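Local coordinates for protein RNA-dependent RNA Polymerase (Bombyx mori cytoplasmic polyhedrosis virus, PDB 6TZ0) that synthesises viral RNA on an RNA template, making plus strands by conservative transcription and, after core assembly, probably the complementary minus strands of the genome, at residues T5-T10 with K24-L29; L29-A34 with C788-T793; A143-E148 with F181-S186; Y811-K816 with S829-L834. One frame throughout, in Å; residues are numbered along the deposited sequence.

Interaction 1: T5-T10 with K24-L29; sequences TELYNT and KEIEHL
Leu29 lies at the middle of this contact, its two methyl branches serving different partners on the N-terminal loop. CD1 meets CD2 of Leu7 at 3.8 Å and CG2 of Thr10 at 3.7 Å, while CD2 reaches the backbone O of Thr5. The two leucines pass one another antiparallel, whereas the threonine methyl and Leu29 approach tip to tip. One helical turn earlier, Glu25 leads out from the helix with CG opposite the backbone N (chi1 -173°) and the rest of the chain extended, which lays its carboxylate against the aliphatic side of Thr10: OE2 comes to 3.3 Å from CG2 of Thr10. The ends of Ile26 and Leu7 complete the apolar patch, CD1 of Ile26 lying 4.3 Å from CD2 of Leu7. In the fold, this is the loop before helix 11-15 folded back on helix 20-35, with helix 11-15 and the first turn of helix 20-35 filling most of the sequence between. Thr10 occupies the N-cap of helix 11-15, and its side chain caps a backbone N there; the same OG1 gives a weak hydrogen bond of 3.3 Å to O of Leu7. This turns its methyl, rather than its hydroxyl, to Glu25 and Leu29. Farther out, Leu7 also packs on Ala154 and Val158 of helix 145-160, and Ile26 touches Phe12 and Leu834.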
# COMPACT_ATOMS: atom_id res chain seq x y z
N THR A 5 -13.97 -43.15 -24.39
CA THR A 5 -15.11 -43.16 -23.48
C THR A 5 -14.72 -42.58 -22.12
O THR A 5 -15.32 -41.63 -21.64
CB THR A 5 -15.66 -44.58 -23.29
OG1 THR A 5 -16.07 -45.10 -24.56
CG2 THR A 5 -16.85 -44.56 -22.34
N GLU A 6 -13.70 -43.18 -21.51
CA GLU A 6 -13.18 -42.77 -20.22
C GLU A 6 -11.73 -42.32 -20.36
O GLU A 6 -10.97 -42.86 -21.16
CB GLU A 6 -13.31 -43.90 -19.20
CG GLU A 6 -14.76 -44.21 -18.84
CD GLU A 6 -14.89 -45.39 -17.90
OE1 GLU A 6 -13.88 -46.08 -17.67
OE2 GLU A 6 -16.00 -45.63 -17.39
N LEU A 7 -11.35 -41.32 -19.55
CA LEU A 7 -10.07 -40.65 -19.71
C LEU A 7 -8.87 -41.47 -19.28
O LEU A 7 -7.78 -41.26 -19.80
CB LEU A 7 -10.08 -39.32 -18.96
CG LEU A 7 -10.86 -38.21 -19.65
CD1 LEU A 7 -11.03 -37.05 -18.72
CD2 LEU A 7 -10.10 -37.77 -20.88
N TYR A 8 -9.04 -42.41 -18.35
CA TYR A 8 -7.94 -43.26 -17.94
C TYR A 8 -7.77 -44.47 -18.85
O TYR A 8 -6.93 -45.33 -18.57
CB TYR A 8 -8.11 -43.70 -16.48
CG TYR A 8 -9.36 -44.50 -16.17
CD1 TYR A 8 -10.55 -43.86 -15.89
CD2 TYR A 8 -9.32 -45.88 -16.11
CE1 TYR A 8 -11.69 -44.57 -15.59
CE2 TYR A 8 -10.45 -46.61 -15.81
CZ TYR A 8 -11.63 -45.94 -15.55
OH TYR A 8 -12.77 -46.66 -15.24
N ASN A 9 -8.54 -44.55 -19.93
CA ASN A 9 -8.44 -45.65 -20.88
C ASN A 9 -8.17 -45.17 -22.30
O ASN A 9 -8.24 -45.98 -23.23
CB ASN A 9 -9.72 -46.49 -20.85
CG ASN A 9 -9.85 -47.28 -19.59
OD1 ASN A 9 -8.88 -47.85 -19.10
ND2 ASN A 9 -11.06 -47.31 -19.04
N THR A 10 -7.87 -43.90 -22.49
CA THR A 10 -7.53 -43.42 -23.82
C THR A 10 -6.10 -43.81 -24.18
O THR A 10 -5.29 -44.16 -23.32
CB THR A 10 -7.70 -41.90 -23.92
OG1 THR A 10 -6.85 -41.27 -22.95
CG2 THR A 10 -9.12 -41.51 -23.64
N LYS A 24 -7.86 -36.29 -31.35
CA LYS A 24 -9.30 -36.10 -31.53
C LYS A 24 -10.08 -36.70 -30.36
O LYS A 24 -11.11 -36.15 -29.96
CB LYS A 24 -9.73 -36.73 -32.85
CG LYS A 24 -11.20 -36.56 -33.20
CD LYS A 24 -11.49 -37.13 -34.57
CE LYS A 24 -11.43 -38.65 -34.55
NZ LYS A 24 -12.54 -39.23 -33.74
N GLU A 25 -9.58 -37.79 -29.79
CA GLU A 25 -10.24 -38.44 -28.66
C GLU A 25 -10.19 -37.57 -27.41
O GLU A 25 -11.20 -37.41 -26.70
CB GLU A 25 -9.58 -39.79 -28.41
CG GLU A 25 -10.26 -40.65 -27.40
CD GLU A 25 -9.57 -42.00 -27.27
OE1 GLU A 25 -8.53 -42.20 -27.91
OE2 GLU A 25 -10.09 -42.87 -26.54
N ILE A 26 -9.02 -36.98 -27.12
CA ILE A 26 -8.88 -36.06 -26.00
C ILE A 26 -9.70 -34.80 -26.24
O ILE A 26 -10.31 -34.26 -25.31
CB ILE A 26 -7.39 -35.75 -25.77
CG1 ILE A 26 -6.66 -37.01 -25.34
CG2 ILE A 26 -7.18 -34.67 -24.71
CD1 ILE A 26 -7.17 -37.59 -24.05
N GLU A 27 -9.74 -34.34 -27.49
CA GLU A 27 -10.55 -33.18 -27.85
C GLU A 27 -12.03 -33.43 -27.59
O GLU A 27 -12.71 -32.60 -26.97
CB GLU A 27 -10.29 -32.84 -29.32
CG GLU A 27 -10.91 -31.57 -29.80
CD GLU A 27 -10.47 -31.18 -31.19
OE1 GLU A 27 -9.72 -31.96 -31.81
OE2 GLU A 27 -10.87 -30.09 -31.66
N HIS A 28 -12.51 -34.62 -27.96
CA HIS A 28 -13.90 -35.00 -27.73
C HIS A 28 -14.22 -35.12 -26.24
O HIS A 28 -15.25 -34.62 -25.78
CB HIS A 28 -14.19 -36.31 -28.46
CG HIS A 28 -15.58 -36.82 -28.25
ND1 HIS A 28 -16.69 -36.22 -28.81
CD2 HIS A 28 -16.05 -37.90 -27.57
CE1 HIS A 28 -17.77 -36.89 -28.47
NE2 HIS A 28 -17.41 -37.91 -27.72
N LEU A 29 -13.36 -35.78 -25.46
CA LEU A 29 -13.67 -36.00 -24.05
C LEU A 29 -13.56 -34.72 -23.23
O LEU A 29 -14.39 -34.48 -22.34
CB LEU A 29 -12.79 -37.09 -23.48
CG LEU A 29 -13.19 -38.47 -23.97
CD1 LEU A 29 -12.21 -39.50 -23.47
CD2 LEU A 29 -14.58 -38.79 -23.47

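Interaction 2: L29-A34 with C788-T793; sequences LTAKLA and CLRRFT
A buried contact between helix 20-35 and the turn leading into strand 791-795 joins chain regions more than 750 residues apart, with Arg790 reaching across to Thr30 and Ala31. The arginine leaves its backbone with CG opposite N (chi1 -161°) and stays extended as far as NE, long enough to bring the flat guanidinium beside the helix. CB of Ala31 sits over the centre of one guanidinium face, 4.2 Å from CZ of Arg790. The side chain of Thr30 stands at about a right angle to it, with OG1 at the guanidinium edge and in its plane; the bond that holds this hydroxyl goes to O of Ile26, one turn back in the helix. Strand 791-795 is an outer strand of a three-stranded antiparallel sheet. NE of Arg790 is hydrogen-bonded to O of Leu832, which follows the central strand 827-831, so that this bond joins the turn to that strand's exit. Nearer the strand, CB of Ala34 lies 4.4 Å from CB of Arg790 and 4.2 Å from CG of Arg791. Arg791 belongs to an ATP-binding site together with Arg147, whose side chain lies close by.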
# COMPACT_ATOMS: atom_id res chain seq x y z
N LEU A 29 -13.36 -35.78 -25.46
CA LEU A 29 -13.67 -36.00 -24.05
C LEU A 29 -13.56 -34.72 -23.23
O LEU A 29 -14.39 -34.48 -22.34
CB LEU A 29 -12.79 -37.09 -23.48
CG LEU A 29 -13.19 -38.47 -23.97
CD1 LEU A 29 -12.21 -39.50 -23.47
CD2 LEU A 29 -14.58 -38.79 -23.47
N THR A 30 -12.57 -33.88 -23.51
CA THR A 30 -12.48 -32.61 -22.78
C THR A 30 -13.57 -31.64 -23.22
O THR A 30 -14.02 -30.83 -22.41
CB THR A 30 -11.09 -32.00 -22.97
OG1 THR A 30 -10.81 -31.86 -24.36
CG2 THR A 30 -10.04 -32.88 -22.32
N ALA A 31 -14.05 -31.74 -24.46
CA ALA A 31 -15.23 -30.98 -24.86
C ALA A 31 -16.47 -31.47 -24.12
O ALA A 31 -17.32 -30.66 -23.72
CB ALA A 31 -15.43 -31.09 -26.37
N LYS A 32 -16.59 -32.79 -23.94
CA LYS A 32 -17.74 -33.34 -23.23
C LYS A 32 -17.72 -32.95 -21.75
O LYS A 32 -18.77 -32.75 -21.14
CB LYS A 32 -17.77 -34.86 -23.39
CG LYS A 32 -18.99 -35.56 -22.81
CD LYS A 32 -18.97 -37.04 -23.12
CE LYS A 32 -20.07 -37.79 -22.38
NZ LYS A 32 -21.43 -37.38 -22.83
N LEU A 33 -16.53 -32.81 -21.17
CA LEU A 33 -16.46 -32.31 -19.80
C LEU A 33 -16.68 -30.81 -19.72
O LEU A 33 -17.16 -30.31 -18.70
CB LEU A 33 -15.13 -32.67 -19.15
CG LEU A 33 -14.98 -34.15 -18.81
CD1 LEU A 33 -13.64 -34.40 -18.18
CD2 LEU A 33 -16.10 -34.59 -17.89
N ALA A 34 -16.34 -30.06 -20.77
CA ALA A 34 -16.51 -28.61 -20.71
C ALA A 34 -17.93 -28.16 -21.03
O ALA A 34 -18.32 -27.07 -20.61
CB ALA A 34 -15.53 -27.92 -21.66
N CYS A 788 -11.47 -25.87 -18.37
CA CYS A 788 -11.85 -24.56 -17.86
C CYS A 788 -11.93 -23.38 -18.84
O CYS A 788 -12.83 -22.56 -18.74
CB CYS A 788 -10.95 -24.18 -16.68
SG CYS A 788 -11.02 -25.36 -15.32
N LEU A 789 -10.99 -23.30 -19.77
CA LEU A 789 -10.94 -22.18 -20.72
C LEU A 789 -11.47 -22.47 -22.13
O LEU A 789 -11.26 -21.67 -23.03
CB LEU A 789 -9.52 -21.63 -20.81
CG LEU A 789 -8.80 -21.32 -19.49
CD1 LEU A 789 -7.34 -21.02 -19.75
CD2 LEU A 789 -9.46 -20.14 -18.79
N ARG A 790 -12.13 -23.61 -22.32
CA ARG A 790 -12.60 -24.00 -23.64
C ARG A 790 -13.98 -23.52 -24.14
O ARG A 790 -14.33 -23.79 -25.29
CB ARG A 790 -12.52 -25.52 -23.78
CG ARG A 790 -12.53 -26.00 -25.22
CD ARG A 790 -12.04 -27.43 -25.31
NE ARG A 790 -12.10 -27.94 -26.67
CZ ARG A 790 -11.76 -29.17 -27.02
NH1 ARG A 790 -11.32 -30.02 -26.10
NH2 ARG A 790 -11.85 -29.56 -28.28
N ARG A 791 -14.74 -22.80 -23.32
CA ARG A 791 -16.08 -22.37 -23.75
C ARG A 791 -16.26 -20.90 -24.09
O ARG A 791 -15.91 -20.02 -23.31
CB ARG A 791 -17.11 -22.75 -22.69
CG ARG A 791 -17.31 -24.24 -22.50
CD ARG A 791 -18.64 -24.50 -21.83
NE ARG A 791 -19.71 -23.79 -22.51
CZ ARG A 791 -21.01 -24.01 -22.31
NH1 ARG A 791 -21.91 -23.31 -22.98
NH2 ARG A 791 -21.39 -24.92 -21.43
N PHE A 792 -16.81 -20.64 -25.28
CA PHE A 792 -17.09 -19.29 -25.74
C PHE A 792 -18.50 -19.15 -26.32
O PHE A 792 -18.87 -19.89 -27.23
CB PHE A 792 -16.05 -18.89 -26.79
CG PHE A 792 -15.97 -17.42 -27.05
CD1 PHE A 792 -15.49 -16.55 -26.09
CD2 PHE A 792 -16.36 -16.91 -28.28
CE1 PHE A 792 -15.41 -15.20 -26.34
CE2 PHE A 792 -16.28 -15.55 -28.53
CZ PHE A 792 -15.81 -14.69 -27.56
N THR A 793 -19.29 -18.20 -25.81
CA THR A 793 -20.62 -17.94 -26.33
C THR A 793 -20.66 -16.55 -26.92
O THR A 793 -20.13 -15.60 -26.33
CB THR A 793 -21.68 -18.08 -25.24
OG1 THR A 793 -21.42 -17.12 -24.21
CG2 THR A 793 -21.65 -19.47 -24.65

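Interaction 3: A143-E148 with F181-S186; sequences ADLWRE and FPFYES
The indole N-H of Trp146 points to the backbone O of Phe183, a weak hydrogen bond of 3.4 Å from NE1 with an angle of 152° at the hydrogen. The carbonyl lies at the edge of the indole, near its plane, leaving the ring faces for packing. Over one face sits Phe181, in a face-to-face stack on the five-membered ring with centroids 4.0 Å apart and planes 22° from parallel; CD1 of Phe181 comes to 3.5 Å from CD2 of Trp146. CG of Leu145 lies over the opposite face, toward the rim. Phe183 meets the far corner of the indole obliquely: CZ2 of Trp146 stands over the phenyl rim, 3.6 Å from CZ of Phe183, while CD1 of Leu145 touches the phenyl edge at 3.6 Å from CE1 of Phe183. Where the helix begins, the carboxylates of Asp144 and Glu185 are like charges placed close together, their planes turned 63° from each other. CG of Glu185 stands between its backbone N and carbonyl carbon and the chain then runs extended, which carries OE2 to Asp144; its OE1 is paired with Arg138 in a salt bridge. Helix 37-44 and helix 206-218 border the rings through Leu44 and Val207. The result is an aromatic cluster joining the start of helix 145-160 to the two-stranded sheet of strands 183-186 and 191-194, beside an ATP-binding site that includes Arg147 and Tyr184.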
# COMPACT_ATOMS: atom_id res chain seq x y z
N ALA A 143 -13.06 -20.81 -14.08
CA ALA A 143 -14.39 -21.24 -14.49
C ALA A 143 -15.19 -21.52 -13.22
O ALA A 143 -14.84 -21.03 -12.14
CB ALA A 143 -14.30 -22.46 -15.42
N ASP A 144 -16.27 -22.28 -13.35
CA ASP A 144 -16.97 -22.76 -12.18
C ASP A 144 -16.10 -23.75 -11.41
O ASP A 144 -15.14 -24.31 -11.94
CB ASP A 144 -18.30 -23.40 -12.58
CG ASP A 144 -19.29 -22.40 -13.12
OD1 ASP A 144 -19.22 -21.22 -12.72
OD2 ASP A 144 -20.14 -22.78 -13.95
N LEU A 145 -16.47 -23.96 -10.15
CA LEU A 145 -15.64 -24.77 -9.27
C LEU A 145 -15.70 -26.26 -9.62
O LEU A 145 -14.72 -26.98 -9.42
CB LEU A 145 -16.05 -24.54 -7.81
CG LEU A 145 -17.31 -25.13 -7.17
CD1 LEU A 145 -17.21 -24.96 -5.68
CD2 LEU A 145 -18.59 -24.49 -7.67
N TRP A 146 -16.83 -26.72 -10.17
CA TRP A 146 -16.91 -28.12 -10.55
C TRP A 146 -16.09 -28.39 -11.80
O TRP A 146 -15.56 -29.49 -11.96
CB TRP A 146 -18.36 -28.55 -10.76
CG TRP A 146 -19.19 -28.44 -9.51
CD1 TRP A 146 -20.16 -27.52 -9.26
CD2 TRP A 146 -19.06 -29.22 -8.32
NE1 TRP A 146 -20.68 -27.71 -8.01
CE2 TRP A 146 -20.02 -28.75 -7.41
CE3 TRP A 146 -18.25 -30.29 -7.95
CZ2 TRP A 146 -20.18 -29.30 -6.15
CZ3 TRP A 146 -18.41 -30.83 -6.70
CH2 TRP A 146 -19.37 -30.34 -5.82
N ARG A 147 -15.93 -27.40 -12.68
CA ARG A 147 -15.06 -27.56 -13.84
C ARG A 147 -13.59 -27.63 -13.43
O ARG A 147 -12.81 -28.39 -14.02
CB ARG A 147 -15.29 -26.42 -14.82
CG ARG A 147 -16.66 -26.45 -15.43
CD ARG A 147 -16.87 -25.31 -16.37
NE ARG A 147 -18.22 -25.30 -16.91
CZ ARG A 147 -18.70 -24.36 -17.70
NH1 ARG A 147 -19.95 -24.44 -18.14
NH2 ARG A 147 -17.94 -23.33 -18.05
N GLU A 148 -13.21 -26.86 -12.41
CA GLU A 148 -11.85 -26.92 -11.90
C GLU A 148 -11.57 -28.25 -11.21
O GLU A 148 -10.49 -28.83 -11.37
CB GLU A 148 -11.59 -25.75 -10.97
CG GLU A 148 -11.68 -24.40 -11.66
CD GLU A 148 -11.39 -23.24 -10.74
OE1 GLU A 148 -11.22 -23.47 -9.53
OE2 GLU A 148 -11.33 -22.10 -11.23
N PHE A 181 -25.49 -31.78 -8.24
CA PHE A 181 -24.50 -31.23 -7.33
C PHE A 181 -25.20 -30.59 -6.14
O PHE A 181 -26.31 -30.08 -6.27
CB PHE A 181 -23.63 -30.20 -8.05
CG PHE A 181 -22.78 -30.77 -9.15
CD1 PHE A 181 -21.67 -31.55 -8.86
CD2 PHE A 181 -23.06 -30.48 -10.47
CE1 PHE A 181 -20.88 -32.06 -9.87
CE2 PHE A 181 -22.27 -30.99 -11.48
CZ PHE A 181 -21.17 -31.77 -11.18
N PRO A 182 -24.59 -30.64 -4.95
CA PRO A 182 -25.25 -30.10 -3.75
C PRO A 182 -25.41 -28.59 -3.75
O PRO A 182 -26.18 -28.06 -2.95
CB PRO A 182 -24.34 -30.55 -2.60
CG PRO A 182 -23.57 -31.68 -3.15
CD PRO A 182 -23.36 -31.37 -4.59
N PHE A 183 -24.70 -27.89 -4.63
CA PHE A 183 -24.76 -26.44 -4.73
C PHE A 183 -24.25 -26.06 -6.11
O PHE A 183 -23.73 -26.90 -6.85
CB PHE A 183 -23.94 -25.76 -3.62
CG PHE A 183 -22.54 -26.27 -3.49
CD1 PHE A 183 -21.51 -25.75 -4.26
CD2 PHE A 183 -22.24 -27.28 -2.60
CE1 PHE A 183 -20.23 -26.24 -4.15
CE2 PHE A 183 -20.96 -27.77 -2.48
CZ PHE A 183 -19.96 -27.25 -3.26
N TYR A 184 -24.40 -24.78 -6.44
CA TYR A 184 -23.85 -24.24 -7.68
C TYR A 184 -23.74 -22.73 -7.50
O TYR A 184 -24.31 -22.15 -6.57
CB TYR A 184 -24.71 -24.60 -8.90
CG TYR A 184 -26.10 -24.01 -8.91
CD1 TYR A 184 -27.15 -24.63 -8.23
CD2 TYR A 184 -26.39 -22.86 -9.63
CE1 TYR A 184 -28.41 -24.11 -8.24
CE2 TYR A 184 -27.65 -22.33 -9.66
CZ TYR A 184 -28.66 -22.96 -8.96
OH TYR A 184 -29.93 -22.43 -8.98
N GLU A 185 -23.02 -22.10 -8.41
CA GLU A 185 -22.88 -20.66 -8.41
C GLU A 185 -23.45 -20.09 -9.70
O GLU A 185 -23.49 -20.76 -10.74
CB GLU A 185 -21.42 -20.23 -8.24
CG GLU A 185 -20.49 -20.67 -9.36
CD GLU A 185 -19.06 -20.25 -9.10
OE1 GLU A 185 -18.82 -19.61 -8.06
OE2 GLU A 185 -18.18 -20.55 -9.93
N SER A 186 -23.91 -18.85 -9.63
CA SER A 186 -24.43 -18.15 -10.78
C SER A 186 -23.74 -16.79 -10.87
O SER A 186 -23.71 -16.05 -9.88
CB SER A 186 -25.94 -17.95 -10.68
OG SER A 186 -26.23 -17.05 -9.63

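Interaction 4: Y811-K816 with S829-L834; sequences YMTLVK and SLILPL
An antiparallel beta hairpin of strands 813-815 and 827-831 brings Val815 opposite Ser829 as a hydrogen-bonded pair. N of Val815 donates to O of Ser829 at 2.6 Å, and N of Ser829 returns a bond to O of Val815 at 3.0 Å. Strand 827-831 is the middle member of a three-stranded sheet, with strand 791-795 along its other edge, where Leu830 and Phe792 are joined by backbone hydrogen bonds. The N-to-C directions of strands 813-815 and 829-831 differ by 151° and the strands diverge beyond Leu814, so the pairing is close only at the Val815 end. Leu814 and Leu830, the neighbouring non-hydrogen-bonded pair, place their side chains on one face, where they lie alongside each other with their branches directed alike, CG of Leu814 3.8 Å from CB of Leu830. Met812 extends this apolar face. Its chain bends at the third torsion (-73°), bringing CE to 3.9 Å from CD1 of Leu830, while CG faces CD of Pro833 more loosely. Leu808 of helix 801-808 packs on Leu814, and Leu908 of helix 902-911 on Met812. The other face carries Thr813, Val815, Ser829 and Ile831; here Ile831 also touches Ala31 of helix 20-35, and CB of Val815 lies 3.8 Å from CB of Ser829. At the opening end, OG1 of Thr813 rests against the flank of Ile831, beside its CG1.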
# COMPACT_ATOMS: atom_id res chain seq x y z
N TYR A 811 -14.41 -25.92 -39.80
CA TYR A 811 -13.13 -25.94 -39.11
C TYR A 811 -13.25 -26.13 -37.61
O TYR A 811 -12.25 -26.48 -36.97
CB TYR A 811 -12.36 -24.64 -39.39
CG TYR A 811 -12.02 -24.45 -40.85
CD1 TYR A 811 -10.93 -25.11 -41.42
CD2 TYR A 811 -12.77 -23.61 -41.66
CE1 TYR A 811 -10.62 -24.94 -42.75
CE2 TYR A 811 -12.46 -23.44 -42.99
CZ TYR A 811 -11.39 -24.10 -43.53
OH TYR A 811 -11.07 -23.92 -44.86
N MET A 812 -14.43 -25.92 -37.04
CA MET A 812 -14.63 -26.01 -35.60
C MET A 812 -15.88 -26.83 -35.31
O MET A 812 -16.60 -27.24 -36.22
CB MET A 812 -14.77 -24.62 -34.96
CG MET A 812 -13.54 -23.75 -35.06
SD MET A 812 -13.79 -22.18 -34.22
CE MET A 812 -14.88 -21.37 -35.37
N THR A 813 -16.13 -27.06 -34.03
CA THR A 813 -17.35 -27.69 -33.55
C THR A 813 -18.14 -26.67 -32.76
O THR A 813 -17.62 -26.06 -31.82
CB THR A 813 -17.04 -28.92 -32.69
OG1 THR A 813 -16.40 -28.50 -31.48
CG2 THR A 813 -16.12 -29.87 -33.44
N LEU A 814 -19.41 -26.49 -33.13
CA LEU A 814 -20.23 -25.41 -32.60
C LEU A 814 -21.54 -25.98 -32.09
O LEU A 814 -22.12 -26.88 -32.71
CB LEU A 814 -20.50 -24.33 -33.67
CG LEU A 814 -19.39 -23.38 -34.13
CD1 LEU A 814 -18.46 -24.03 -35.16
CD2 LEU A 814 -19.95 -22.10 -34.69
N VAL A 815 -22.01 -25.46 -30.96
CA VAL A 815 -23.25 -25.91 -30.33
C VAL A 815 -24.30 -24.84 -30.58
O VAL A 815 -24.15 -23.69 -30.16
CB VAL A 815 -23.06 -26.17 -28.83
CG1 VAL A 815 -24.39 -26.54 -28.19
CG2 VAL A 815 -22.03 -27.26 -28.61
N LYS A 816 -25.38 -25.23 -31.26
CA LYS A 816 -26.39 -24.28 -31.71
C LYS A 816 -27.68 -24.44 -30.91
O LYS A 816 -27.94 -25.48 -30.30
CB LYS A 816 -26.68 -24.47 -33.20
CG LYS A 816 -27.36 -25.78 -33.57
CD LYS A 816 -27.40 -25.93 -35.08
CE LYS A 816 -28.31 -24.90 -35.71
NZ LYS A 816 -28.42 -25.07 -37.19
N SER A 829 -23.04 -21.05 -29.17
CA SER A 829 -21.97 -21.62 -28.36
C SER A 829 -20.94 -22.26 -29.28
O SER A 829 -21.25 -23.21 -30.00
CB SER A 829 -22.54 -22.65 -27.38
OG SER A 829 -21.51 -23.25 -26.62
N LEU A 830 -19.72 -21.74 -29.26
CA LEU A 830 -18.61 -22.38 -29.96
C LEU A 830 -17.52 -22.73 -28.96
O LEU A 830 -17.23 -21.97 -28.03
CB LEU A 830 -18.02 -21.50 -31.08
CG LEU A 830 -17.24 -20.21 -30.84
CD1 LEU A 830 -16.29 -19.98 -31.99
CD2 LEU A 830 -18.19 -19.04 -30.77
N ILE A 831 -16.93 -23.90 -29.15
CA ILE A 831 -15.82 -24.37 -28.32
C ILE A 831 -14.57 -24.42 -29.19
O ILE A 831 -14.60 -24.91 -30.33
CB ILE A 831 -16.15 -25.71 -27.66
CG1 ILE A 831 -16.58 -26.76 -28.68
CG2 ILE A 831 -17.27 -25.53 -26.65
CD1 ILE A 831 -16.72 -28.11 -28.11
N LEU A 832 -13.49 -23.86 -28.68
CA LEU A 832 -12.26 -23.77 -29.43
C LEU A 832 -11.54 -25.12 -29.46
O LEU A 832 -11.69 -25.92 -28.53
CB LEU A 832 -11.37 -22.68 -28.84
CG LEU A 832 -11.11 -22.58 -27.34
CD1 LEU A 832 -9.93 -23.42 -26.86
CD2 LEU A 832 -10.92 -21.12 -26.96
N PRO A 833 -10.80 -25.42 -30.52
CA PRO A 833 -10.07 -26.68 -30.57
C PRO A 833 -8.87 -26.66 -29.64
O PRO A 833 -8.43 -25.61 -29.17
CB PRO A 833 -9.63 -26.78 -32.03
CG PRO A 833 -9.56 -25.38 -32.49
CD PRO A 833 -10.67 -24.67 -31.79
N LEU A 834 -8.33 -27.85 -29.37
CA LEU A 834 -7.18 -27.95 -28.48
C LEU A 834 -5.90 -27.43 -29.12
O LEU A 834 -4.93 -27.19 -28.40
CB LEU A 834 -6.95 -29.38 -28.02
CG LEU A 834 -7.94 -30.00 -27.05
CD1 LEU A 834 -7.48 -31.39 -26.70
CD2 LEU A 834 -8.05 -29.15 -25.83

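How the interactions relate
Helix 20-35 serves interactions 1 and 2 in succession; their segments share Leu29, which does its packing in interaction 1. Interactions 2 and 4 reach the same three-stranded sheet through adjoining strands, their centres about 9 Å apart. Glu27 on that helix touches Pro833 and makes a weak, long ion pair with Arg790, linking interactions 1, 2 and 4. Interactions 1 and 4 lie farther from the chain's centre and each includes exposed residues, though most of interaction 4 is buried; interactions 2 and 3 lie deeper, with no exposed residue touching. The chemistry follows: mostly aliphatic side chains in interaction 1, an arginine laid on a helix in interaction 2, aromatic rings in interaction 3, strand pairing in interaction 4. Arg791 and Arg147 join interactions 2 and 3 at an ATP-binding site.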